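Local coordinates for chitin binding protein (Streptomyces lividans, PDB 5FTZ) that probably cleaves chitin oxidatively with a copper ion held in a histidine brace, as an AA10 lytic polysaccharide monooxygenase, at residues A[150-155]-A[165-170]. Sequence-based numbering, arbitrary orientation.
Sequences VILAVW and YACSDV
Ile151 pairs with Ser168 and Ala153 with Ala166 through two backbone hydrogen bonds each, which fixes the antiparallel register of segments 150-155 and 165-170. The straightest of the four runs from Ala153 N to Ala166 O (2.9 Å, 172° at the hydrogen). Val150, Leu152 and Val154 alternate with these as non-hydrogen-bonded pairs opposite Asp169, Cys167 and Tyr165, and all six side chains share one face. There the Tyr165 ring reaches across to Val154, whose CG1 lies over the ring face 4.2 Å from its centroid in a CH-pi contact, while CG2 meets Tyr165 CD2 at 3.8 Å. The ring is brought over by CG of Tyr165 standing anti to its carbonyl carbon (chi1 -67°), and its OH bonds to Pro35 O. Replacing Val154 with glycine would probably open a gap beneath the ring and let it tilt. Leu152 CD1 sits near the ring plane at the edge and 3.7 Å from Cys167 SG, which is disulfide-bonded to Cys49. Farther along, Val150 CG2 packs 3.6 Å from Asp169 OD1; OD1 also bonds to His148 NE2, and OD2 forms a salt bridge with Arg10. On the other face, small Ala153 and Ala166 touch Thr4 of strand 2-6, and the side chains of Ile151 and Val170 cross at about a right angle, CD1 of Ile151 lying 4.1 Å from Val170 CG1. The two segments belong to the beta hairpin of strands 148-157 and 162-171, buried in the beta-sandwich core characteristic of AA10 monooxygenases.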
loop_
_atom_site.group_PDB
_atom_site.type_symbol
_atom_site.label_atom_id
_atom_site.label_comp_id
_atom_site.label_asym_id
_atom_site.label_seq_id
_atom_site.Cartn_x
_atom_site.Cartn_y
_atom_site.Cartn_z
ATOM N N VAL A 150 -2.016 -16.320 -28.495
ATOM C CA VAL A 150 -2.722 -15.904 -27.289
ATOM C C VAL A 150 -1.991 -14.745 -26.655
ATOM O O VAL A 150 -0.749 -14.775 -26.533
ATOM C CB VAL A 150 -2.876 -17.069 -26.312
ATOM C CG1 VAL A 150 -3.385 -16.567 -24.943
ATOM C CG2 VAL A 150 -3.809 -18.142 -26.915
ATOM N N ILE A 151 -2.712 -13.711 -26.287
ATOM C CA ILE A 151 -2.231 -12.656 -25.420
ATOM C C ILE A 151 -2.752 -12.913 -24.044
ATOM O O ILE A 151 -3.988 -13.073 -23.858
ATOM C CB ILE A 151 -2.596 -11.245 -25.964
ATOM C CG1 ILE A 151 -1.839 -10.947 -27.272
ATOM C CG2 ILE A 151 -2.354 -10.213 -24.849
ATOM C CD1 ILE A 151 -2.227 -9.708 -28.049
ATOM N N LEU A 152 -1.874 -12.976 -23.082
ATOM C CA LEU A 152 -2.184 -13.120 -21.639
ATOM C C LEU A 152 -2.008 -11.795 -20.974
ATOM O O LEU A 152 -0.902 -11.222 -21.007
ATOM C CB LEU A 152 -1.300 -14.190 -20.996
ATOM C CG LEU A 152 -1.444 -14.316 -19.480
ATOM C CD1 LEU A 152 -2.773 -14.876 -19.095
ATOM C CD2 LEU A 152 -0.310 -15.150 -18.904
ATOM N N ALA A 153 -3.073 -11.308 -20.337
ATOM C CA ALA A 153 -3.071 -10.078 -19.572
ATOM C C ALA A 153 -3.135 -10.427 -18.123
ATOM O O ALA A 153 -3.944 -11.256 -17.719
ATOM C CB ALA A 153 -4.263 -9.245 -20.011
ATOM N N VAL A 154 -2.251 -9.824 -17.351
ATOM C CA VAL A 154 -2.165 -10.066 -15.920
ATOM C C VAL A 154 -2.241 -8.749 -15.167
ATOM O O VAL A 154 -1.436 -7.844 -15.403
ATOM C CB VAL A 154 -0.889 -10.841 -15.577
ATOM C CG1 VAL A 154 -0.945 -11.194 -14.081
ATOM C CG2 VAL A 154 -0.726 -12.122 -16.404
ATOM N N TRP A 155 -3.234 -8.648 -14.286
ATOM C CA TRP A 155 -3.463 -7.472 -13.442
ATOM C C TRP A 155 -3.105 -7.821 -12.002
ATOM O O TRP A 155 -3.771 -8.622 -11.400
ATOM C CB TRP A 155 -4.927 -7.073 -13.573
ATOM C CG TRP A 155 -5.384 -6.053 -12.574
ATOM C CD1 TRP A 155 -4.665 -5.024 -12.062
ATOM C CD2 TRP A 155 -6.709 -5.929 -12.016
ATOM N NE1 TRP A 155 -5.449 -4.287 -11.163
ATOM C CE2 TRP A 155 -6.715 -4.810 -11.171
ATOM C CE3 TRP A 155 -7.899 -6.654 -12.185
ATOM C CZ2 TRP A 155 -7.852 -4.440 -10.443
ATOM C CZ3 TRP A 155 -9.012 -6.241 -11.521
ATOM C CH2 TRP A 155 -8.977 -5.163 -10.654
ATOM N N TYR A 165 -6.161 -12.895 -14.284
ATOM C CA TYR A 165 -5.598 -13.468 -15.506
ATOM C C TYR A 165 -6.615 -13.512 -16.618
ATOM O O TYR A 165 -7.744 -13.941 -16.414
ATOM C CB TYR A 165 -5.118 -14.893 -15.220
ATOM C CG TYR A 165 -3.932 -14.896 -14.271
ATOM C CD1 TYR A 165 -4.107 -14.854 -12.893
ATOM C CD2 TYR A 165 -2.636 -15.017 -14.737
ATOM C CE1 TYR A 165 -3.013 -14.832 -12.009
ATOM C CE2 TYR A 165 -1.547 -14.937 -13.873
ATOM C CZ TYR A 165 -1.740 -14.865 -12.519
ATOM O OH TYR A 165 -0.603 -14.808 -11.710
ATOM N N ALA A 166 -6.233 -13.053 -17.816
ATOM C CA ALA A 166 -7.179 -13.045 -18.922
ATOM C C ALA A 166 -6.462 -13.407 -20.239
ATOM O O ALA A 166 -5.592 -12.656 -20.693
ATOM C CB ALA A 166 -7.841 -11.686 -19.076
ATOM N N CYS A 167 -6.802 -14.566 -20.760
ATOM C CA CYS A 167 -6.242 -15.027 -22.053
ATOM C C CYS A 167 -7.128 -14.553 -23.176
ATOM O O CYS A 167 -8.352 -14.812 -23.119
ATOM C CB CYS A 167 -6.209 -16.549 -22.097
ATOM S SG CYS A 167 -4.990 -17.195 -20.915
ATOM N N SER A 168 -6.560 -13.980 -24.239
ATOM C CA SER A 168 -7.289 -13.564 -25.396
ATOM C C SER A 168 -6.715 -14.234 -26.614
ATOM O O SER A 168 -5.517 -14.081 -26.915
ATOM C CB SER A 168 -7.230 -12.083 -25.557
ATOM O OG SER A 168 -7.744 -11.372 -24.443
ATOM N N ASP A 169 -7.574 -14.839 -27.420
ATOM C CA ASP A 169 -7.161 -15.401 -28.720
ATOM C C ASP A 169 -7.113 -14.341 -29.788
ATOM O O ASP A 169 -8.076 -13.579 -29.961
ATOM C CB ASP A 169 -8.099 -16.508 -29.145
ATOM C CG ASP A 169 -8.101 -17.638 -28.163
ATOM O OD1 ASP A 169 -7.170 -18.486 -28.229
ATOM O OD2 ASP A 169 -9.014 -17.685 -27.285
ATOM N N VAL A 170 -5.986 -14.253 -30.455
ATOM C CA VAL A 170 -5.772 -13.276 -31.548
ATOM C C VAL A 170 -5.215 -13.971 -32.777
ATOM O O VAL A 170 -4.745 -15.113 -32.716
ATOM C CB VAL A 170 -4.888 -12.106 -31.100
ATOM C CG1 VAL A 170 -5.490 -11.357 -29.902
ATOM C CG2 VAL A 170 -3.477 -12.605 -30.802
#